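Local coordinates for cell division protein FtsX (Streptococcus pneumoniae, PDB 6HE6) that forms part of the FtsEX ABC transporter involved in cell division, its large extracellular loop interacting with the peptidoglycan hydrolase PcsB, at residues K41-L46 / D87-E92; N8-V13 / V91-P96. One frame throughout, in Å; residues are numbered along the deposited sequence.

From the N terminus, the chain supplies segment 8-13 first, at the start of strand 11-16. It then passes through a small hairpin (strands 26-29 and 32-35) to helix 41-47, the first half of contact 1. Strand 52-58 and helix 60-70 follow before strand 88-93, where both loops close: contact 1 over 40 intervening residues, contact 2 over 77. Contact 1 is nested wholly within contact 2, and the two share Val91 and Glu92 where they close. Contact 1 ties a helix to the face of the sheet, whereas contact 2 joins two neighbouring strands and continues into the turn before one strand and the loop after the other.

Contact 1: K41-L46 / D87-E92; sequences KVYDSL and DAYIVE
Helix 41-46 lies over strand 88-92 with its axis 10.2 Å away and both running in nearly the same direction, 15° apart, which sets Tyr43 against Tyr89 and Leu46 against Val91. Tyr89 contributes the largest share of the buried surface, its side chain meeting all three helix residues that touch the strand. Its CG is anti to the carbonyl carbon (chi1 -78°), and the ring extends beneath the helix with Tyr43 CA over one face. Here the phenol end makes the closest approach, with Tyr89 OH 3.5 Å from Tyr43 CB. The two tyrosine side chains cross at about a right angle, and Tyr89 CE1 lies 4.0 Å from Tyr43 CD1, at the edge of the Tyr43 ring and near its plane. This is how a ferredoxin-like domain seats its first helix on a central strand of its antiparallel sheet, the βαββαβ core being interrupted here by a hairpin before the helix and by helix 60-70 between the second and third strands. Nearer the root of the Tyr89 ring, Leu46 CD1 settles between two strand residues, 3.8 Å from Tyr89 CB and 4.0 Å from Val91 CG2. Val42 adds its CG1 methyl obliquely to the ring, 4.1 Å from Tyr89 CD2. Asp22 satisfies the polar end of Tyr89: its OD2 is hydrogen-bonded to both the phenol oxygen and Tyr43 N, and its OD1 to Val42 N. One carboxylate thus fixes the phenol and receives two amides, which would probably favour its ionised form. Phe57 on strand 52-58 meets the Tyr89 ring at about 60°, and His40 stacks on Tyr43.

Contact 2: N8-V13 / V91-P96; sequences NNVRVV and VEANAP
With chi1 at 86°, Val10 holds CG1 between its backbone N and carbonyl carbon, and its two methyls go to different neighbours: CG1 comes to 4.0 Å from Glu92 CG, while CG2 packs on Ala93, meeting CB and making a tight contact of 3.0 Å with Ala93 O. Glu92 presents that CG from an extended chain, whose carboxylate leads away from the valine, OE1 being hydrogen-bonded to Ser54 OG on strand 52-58. The backbones themselves form an antiparallel ladder. Val12 and Val91 make a hydrogen-bonded pair, Val12 N to Val91 O at 2.9 Å and Val91 N to Val12 O at 2.7 Å, and Arg11 with Glu92 is the adjoining non-hydrogen-bonded pair. A third bond, Ala93 N to Val10 O at 2.9 Å, is nearly straight (177°) and carries the pairing beyond the start of strand 11-16. These are the two central strands of the ferredoxin-like sheet, in which 11-16 and 88-93 are flanked by 112-116 and 52-58. Val12 and Val91 share the sheet face against which the helices pack, Val12 and Ala93 both touching Val99 of helix 99-107; Arg11 and Glu92 occupy the other face. Past the ladder, the chain after Ala93 curls back alongside the turn of segment 8-13. Pro96 and Asn9 lie side by side there, pointing the same way, with Asn9 ND2 3.8 Å from Pro96 CG, and a CA-H...O contact sets Pro96 CA 3.5 Å from Asn9 O. Arg11 tethers that turn: NH1 bonds Asn8 OD1 at 2.8 Å, the oxygen lying in the guanidinium plane although the bond is bent, 133° at the hydrogen.

Contact 1: K41-L46 / D87-E92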
ATOM      1  N   LYS A  41      -5.205   9.293  -4.907  1.00 58.94           N
ATOM      2  CA  LYS A  41      -5.979   9.940  -3.845  1.00 60.19           C
ATOM      3  C   LYS A  41      -5.416   9.607  -2.470  1.00 62.33           C
ATOM      4  O   LYS A  41      -5.280  10.483  -1.605  1.00 59.75           O
ATOM      5  CB  LYS A  41      -7.441   9.494  -3.928  1.00 68.25           C
ATOM      6  CG  LYS A  41      -8.429  10.573  -4.342  1.00 73.66           C
ATOM      7  CD  LYS A  41      -8.029  11.250  -5.633  1.00 77.75           C
ATOM      8  CE  LYS A  41      -8.942  12.436  -5.942  1.00 84.96           C
ATOM      9  NZ  LYS A  41     -10.388  12.126  -5.735  1.00 81.74           N
ATOM     10  N   VAL A  42      -5.109   8.330  -2.239  1.00 52.61           N
ATOM     11  CA  VAL A  42      -4.571   7.926  -0.944  1.00 57.05           C
ATOM     12  C   VAL A  42      -3.104   8.299  -0.833  1.00 50.62           C
ATOM     13  O   VAL A  42      -2.661   8.807   0.210  1.00 51.04           O
ATOM     14  CB  VAL A  42      -4.784   6.423  -0.724  1.00 50.69           C
ATOM     15  CG1 VAL A  42      -4.133   5.994   0.580  1.00 49.28           C
ATOM     16  CG2 VAL A  42      -6.276   6.106  -0.749  1.00 49.52           C
ATOM     17  N   TYR A  43      -2.330   8.060  -1.901  1.00 48.34           N
ATOM     18  CA  TYR A  43      -0.918   8.435  -1.923  1.00 49.09           C
ATOM     19  C   TYR A  43      -0.747   9.890  -1.508  1.00 52.08           C
ATOM     20  O   TYR A  43       0.031  10.199  -0.602  1.00 57.39           O
ATOM     21  CB  TYR A  43      -0.309   8.183  -3.322  1.00 50.46           C
ATOM     22  CG  TYR A  43       1.083   8.779  -3.520  1.00 53.67           C
ATOM     23  CD1 TYR A  43       2.223   8.071  -3.166  1.00 52.25           C
ATOM     24  CD2 TYR A  43       1.249  10.064  -4.037  1.00 58.44           C
ATOM     25  CE1 TYR A  43       3.492   8.625  -3.332  1.00 51.89           C
ATOM     26  CE2 TYR A  43       2.502  10.618  -4.198  1.00 60.25           C
ATOM     27  CZ  TYR A  43       3.616   9.889  -3.849  1.00 58.97           C
ATOM     28  OH  TYR A  43       4.851  10.453  -4.012  1.00 52.37           O
ATOM     29  N   ASP A  44      -1.517  10.794  -2.117  1.00 52.13           N
ATOM     30  CA  ASP A  44      -1.294  12.223  -1.905  1.00 49.65           C
ATOM     31  C   ASP A  44      -1.587  12.645  -0.466  1.00 52.27           C
ATOM     32  O   ASP A  44      -0.850  13.457   0.103  1.00 55.84           O
ATOM     33  CB  ASP A  44      -2.137  13.054  -2.876  1.00 49.81           C
ATOM     34  CG  ASP A  44      -1.662  12.958  -4.304  1.00 59.53           C
ATOM     35  OD1 ASP A  44      -0.490  12.587  -4.515  1.00 61.96           O
ATOM     36  OD2 ASP A  44      -2.449  13.311  -5.210  1.00 61.36           O
ATOM     37  N   SER A  45      -2.651  12.100   0.139  1.00 50.80           N
ATOM     38  CA  SER A  45      -2.987  12.435   1.522  1.00 57.31           C
ATOM     39  C   SER A  45      -1.895  11.984   2.481  1.00 58.73           C
ATOM     40  O   SER A  45      -1.577  12.688   3.444  1.00 53.66           O
ATOM     41  CB  SER A  45      -4.316  11.791   1.904  1.00 58.45           C
ATOM     42  OG  SER A  45      -5.342  12.229   1.032  1.00 58.72           O
ATOM     43  N   LEU A  46      -1.332  10.797   2.248  1.00 56.44           N
ATOM     44  CA  LEU A  46      -0.193  10.342   3.037  1.00 49.93           C
ATOM     45  C   LEU A  46       1.022  11.238   2.810  1.00 49.94           C
ATOM     46  O   LEU A  46       1.620  11.744   3.766  1.00 52.73           O
ATOM     47  CB  LEU A  46       0.138   8.880   2.691  1.00 49.54           C
ATOM     48  CG  LEU A  46      -0.924   7.804   2.965  1.00 50.76           C
ATOM     49  CD1 LEU A  46      -0.534   6.464   2.329  1.00 45.74           C
ATOM     50  CD2 LEU A  46      -1.086   7.622   4.457  1.00 47.47           C
ATOM     51  N   ASP A  87      -3.395  -4.499  -1.617  1.00 59.42           N
ATOM     52  CA  ASP A  87      -2.437  -3.457  -1.975  1.00 58.43           C
ATOM     53  C   ASP A  87      -2.170  -2.565  -0.772  1.00 62.70           C
ATOM     54  O   ASP A  87      -3.050  -2.343   0.068  1.00 58.39           O
ATOM     55  CB  ASP A  87      -2.960  -2.591  -3.126  1.00 63.39           C
ATOM     56  CG  ASP A  87      -3.019  -3.330  -4.447  1.00 68.25           C
ATOM     57  OD1 ASP A  87      -2.452  -4.444  -4.550  1.00 58.29           O
ATOM     58  OD2 ASP A  87      -3.623  -2.777  -5.390  1.00 68.90           O
ATOM     59  N   ALA A  88      -0.957  -2.025  -0.696  1.00 48.73           N
ATOM     60  CA  ALA A  88      -0.557  -1.302   0.496  1.00 52.78           C
ATOM     61  C   ALA A  88       0.422  -0.202   0.126  1.00 52.41           C
ATOM     62  O   ALA A  88       1.118  -0.279  -0.888  1.00 47.70           O
ATOM     63  CB  ALA A  88       0.074  -2.247   1.534  1.00 48.97           C
ATOM     64  N   TYR A  89       0.475   0.831   0.969  1.00 41.52           N
ATOM     65  CA  TYR A  89       1.562   1.798   0.929  1.00 41.42           C
ATOM     66  C   TYR A  89       2.455   1.567   2.143  1.00 48.16           C
ATOM     67  O   TYR A  89       1.965   1.367   3.261  1.00 49.72           O
ATOM     68  CB  TYR A  89       1.039   3.250   0.914  1.00 46.97           C
ATOM     69  CG  TYR A  89       0.543   3.681  -0.453  1.00 49.17           C
ATOM     70  CD1 TYR A  89       1.428   3.849  -1.515  1.00 47.30           C
ATOM     71  CD2 TYR A  89      -0.804   3.901  -0.685  1.00 41.61           C
ATOM     72  CE1 TYR A  89       0.979   4.247  -2.764  1.00 44.18           C
ATOM     73  CE2 TYR A  89      -1.264   4.289  -1.934  1.00 47.25           C
ATOM     74  CZ  TYR A  89      -0.364   4.447  -2.967  1.00 44.48           C
ATOM     75  OH  TYR A  89      -0.808   4.805  -4.209  1.00 51.94           O
ATOM     76  N   ILE A  90       3.758   1.588   1.920  1.00 41.83           N
ATOM     77  CA  ILE A  90       4.738   1.454   2.991  1.00 45.77           C
ATOM     78  C   ILE A  90       5.201   2.866   3.308  1.00 50.61           C
ATOM     79  O   ILE A  90       5.865   3.507   2.488  1.00 46.17           O
ATOM     80  CB  ILE A  90       5.906   0.539   2.594  1.00 52.67           C
ATOM     81  CG1 ILE A  90       5.423  -0.759   1.947  1.00 59.98           C
ATOM     82  CG2 ILE A  90       6.791   0.254   3.806  1.00 56.72           C
ATOM     83  CD1 ILE A  90       4.742  -1.747   2.896  1.00 60.15           C
ATOM     84  N   VAL A  91       4.805   3.375   4.469  1.00 47.83           N
ATOM     85  CA  VAL A  91       5.048   4.763   4.850  1.00 44.96           C
ATOM     86  C   VAL A  91       6.202   4.796   5.837  1.00 53.72           C
ATOM     87  O   VAL A  91       6.233   4.007   6.792  1.00 56.00           O
ATOM     88  CB  VAL A  91       3.790   5.404   5.461  1.00 47.58           C
ATOM     89  CG1 VAL A  91       4.044   6.862   5.864  1.00 54.18           C
ATOM     90  CG2 VAL A  91       2.576   5.302   4.489  1.00 46.99           C
ATOM     91  N   GLU A  92       7.153   5.704   5.603  1.00 46.02           N
ATOM     92  CA  GLU A  92       8.281   5.925   6.496  1.00 51.45           C
ATOM     93  C   GLU A  92       8.060   7.225   7.260  1.00 52.65           C
ATOM     94  O   GLU A  92       7.949   8.290   6.645  1.00 56.67           O
ATOM     95  CB  GLU A  92       9.585   5.985   5.702  1.00 59.67           C
ATOM     96  CG  GLU A  92      10.807   6.365   6.537  1.00 69.37           C
ATOM     97  CD  GLU A  92      12.047   6.532   5.683  1.00 80.53           C
ATOM     98  OE1 GLU A  92      11.885   6.730   4.461  1.00 85.76           O
ATOM     99  OE2 GLU A  92      13.174   6.468   6.222  1.00 82.02           O
TER

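Contact 2: N8-V13 / V91-P96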
ATOM      1  N   ASN A   8      12.104  -0.840  11.286  1.00 88.47           N
ATOM      2  CA  ASN A   8      10.839  -1.307  11.855  1.00100.13           C
ATOM      3  C   ASN A   8      10.146  -0.214  12.658  1.00 92.97           C
ATOM      4  O   ASN A   8       8.915  -0.073  12.605  1.00 82.87           O
ATOM      5  CB  ASN A   8      11.112  -2.547  12.723  1.00112.34           C
ATOM      6  CG  ASN A   8       9.880  -3.046  13.490  1.00118.36           C
ATOM      7  OD1 ASN A   8       8.744  -2.954  13.014  1.00117.65           O
ATOM      8  ND2 ASN A   8      10.114  -3.600  14.680  1.00120.18           N
ATOM      9  N   ASN A   9      10.927   0.584  13.394  1.00 91.84           N
ATOM     10  CA  ASN A   9      10.375   1.496  14.385  1.00 88.73           C
ATOM     11  C   ASN A   9       9.732   2.709  13.742  1.00 80.75           C
ATOM     12  O   ASN A   9       9.172   3.547  14.460  1.00 80.60           O
ATOM     13  CB  ASN A   9      11.467   1.938  15.378  1.00 97.39           C
ATOM     14  CG  ASN A   9      12.609   2.720  14.720  1.00100.19           C
ATOM     15  OD1 ASN A   9      12.610   2.951  13.521  1.00100.61           O
ATOM     16  ND2 ASN A   9      13.615   3.070  15.509  1.00101.27           N
ATOM     17  N   VAL A  10       9.780   2.813  12.415  1.00 74.95           N
ATOM     18  CA  VAL A  10       9.382   4.037  11.736  1.00 71.60           C
ATOM     19  C   VAL A  10       8.487   3.670  10.557  1.00 61.91           C
ATOM     20  O   VAL A  10       8.045   4.532   9.793  1.00 61.04           O
ATOM     21  CB  VAL A  10      10.643   4.823  11.320  1.00 70.31           C
ATOM     22  CG1 VAL A  10      11.199   4.376   9.965  1.00 66.98           C
ATOM     23  CG2 VAL A  10      10.420   6.290  11.397  1.00 71.24           C
ATOM     24  N   ARG A  11       8.178   2.391  10.424  1.00 61.52           N
ATOM     25  CA  ARG A  11       7.393   1.902   9.302  1.00 61.88           C
ATOM     26  C   ARG A  11       5.922   1.851   9.693  1.00 64.87           C
ATOM     27  O   ARG A  11       5.576   1.402  10.792  1.00 62.16           O
ATOM     28  CB  ARG A  11       7.910   0.530   8.871  1.00 68.30           C
ATOM     29  CG  ARG A  11       7.121  -0.174   7.787  1.00 71.53           C
ATOM     30  CD  ARG A  11       6.931  -1.642   8.145  1.00 82.84           C
ATOM     31  NE  ARG A  11       5.799  -1.800   9.054  1.00 99.58           N
ATOM     32  CZ  ARG A  11       5.909  -2.091  10.347  1.00107.37           C
ATOM     33  NH1 ARG A  11       7.108  -2.265  10.889  1.00108.93           N
ATOM     34  NH2 ARG A  11       4.819  -2.203  11.100  1.00107.88           N
ATOM     35  N   VAL A  12       5.063   2.357   8.812  1.00 61.37           N
ATOM     36  CA  VAL A  12       3.623   2.187   8.922  1.00 56.89           C
ATOM     37  C   VAL A  12       3.126   1.641   7.595  1.00 57.61           C
ATOM     38  O   VAL A  12       3.526   2.123   6.530  1.00 53.60           O
ATOM     39  CB  VAL A  12       2.893   3.499   9.272  1.00 58.40           C
ATOM     40  CG1 VAL A  12       1.400   3.295   9.219  1.00 58.63           C
ATOM     41  CG2 VAL A  12       3.280   3.979  10.652  1.00 69.57           C
ATOM     42  N   VAL A  13       2.281   0.616   7.654  1.00 60.36           N
ATOM     43  CA  VAL A  13       1.743  -0.025   6.463  1.00 52.70           C
ATOM     44  C   VAL A  13       0.281   0.366   6.358  1.00 52.83           C
ATOM     45  O   VAL A  13      -0.478   0.230   7.325  1.00 53.03           O
ATOM     46  CB  VAL A  13       1.903  -1.557   6.504  1.00 60.28           C
ATOM     47  CG1 VAL A  13       1.378  -2.165   5.226  1.00 51.78           C
ATOM     48  CG2 VAL A  13       3.350  -1.932   6.704  1.00 63.73           C
ATOM     49  N   VAL A  91       4.805   3.375   4.469  1.00 47.83           N
ATOM     50  CA  VAL A  91       5.048   4.763   4.850  1.00 44.96           C
ATOM     51  C   VAL A  91       6.202   4.796   5.837  1.00 53.72           C
ATOM     52  O   VAL A  91       6.233   4.007   6.792  1.00 56.00           O
ATOM     53  CB  VAL A  91       3.790   5.404   5.461  1.00 47.58           C
ATOM     54  CG1 VAL A  91       4.044   6.862   5.864  1.00 54.18           C
ATOM     55  CG2 VAL A  91       2.576   5.302   4.489  1.00 46.99           C
ATOM     56  N   GLU A  92       7.153   5.704   5.603  1.00 46.02           N
ATOM     57  CA  GLU A  92       8.281   5.925   6.496  1.00 51.45           C
ATOM     58  C   GLU A  92       8.060   7.225   7.260  1.00 52.65           C
ATOM     59  O   GLU A  92       7.949   8.290   6.645  1.00 56.67           O
ATOM     60  CB  GLU A  92       9.585   5.985   5.702  1.00 59.67           C
ATOM     61  CG  GLU A  92      10.807   6.365   6.537  1.00 69.37           C
ATOM     62  CD  GLU A  92      12.047   6.532   5.683  1.00 80.53           C
ATOM     63  OE1 GLU A  92      11.885   6.730   4.461  1.00 85.76           O
ATOM     64  OE2 GLU A  92      13.174   6.468   6.222  1.00 82.02           O
ATOM     65  N   ALA A  93       7.988   7.134   8.591  1.00 52.20           N
ATOM     66  CA  ALA A  93       7.842   8.296   9.463  1.00 57.79           C
ATOM     67  C   ALA A  93       9.175   9.027   9.616  1.00 62.65           C
ATOM     68  O   ALA A  93      10.237   8.470   9.365  1.00 61.07           O
ATOM     69  CB  ALA A  93       7.334   7.884  10.847  1.00 53.48           C
ATOM     70  N   ASN A  94       9.112  10.289  10.055  1.00 60.20           N
ATOM     71  CA  ASN A  94      10.348  11.027  10.298  1.00 55.67           C
ATOM     72  C   ASN A  94      11.019  10.594  11.598  1.00 64.69           C
ATOM     73  O   ASN A  94      12.251  10.624  11.697  1.00 60.34           O
ATOM     74  CB  ASN A  94      10.070  12.536  10.330  1.00 66.68           C
ATOM     75  CG  ASN A  94      10.141  13.189   8.946  1.00 79.20           C
ATOM     76  OD1 ASN A  94      10.777  12.675   8.020  1.00 86.35           O
ATOM     77  ND2 ASN A  94       9.474  14.329   8.804  1.00 83.89           N
ATOM     78  N   ALA A  95      10.238  10.196  12.601  1.00 61.73           N
ATOM     79  CA  ALA A  95      10.760   9.754  13.882  1.00 58.39           C
ATOM     80  C   ALA A  95       9.847   8.662  14.401  1.00 64.33           C
ATOM     81  O   ALA A  95       8.677   8.595  13.999  1.00 64.16           O
ATOM     82  CB  ALA A  95      10.834  10.908  14.897  1.00 61.47           C
ATOM     83  N   PRO A  96      10.341   7.789  15.277  1.00 62.01           N
ATOM     84  CA  PRO A  96       9.449   6.780  15.874  1.00 64.64           C
ATOM     85  C   PRO A  96       8.209   7.372  16.521  1.00 63.97           C
ATOM     86  O   PRO A  96       7.117   6.809  16.377  1.00 65.27           O
ATOM     87  CB  PRO A  96      10.359   6.077  16.897  1.00 62.80           C
ATOM     88  CG  PRO A  96      11.741   6.257  16.363  1.00 59.79           C
ATOM     89  CD  PRO A  96      11.750   7.596  15.670  1.00 65.83           C
TER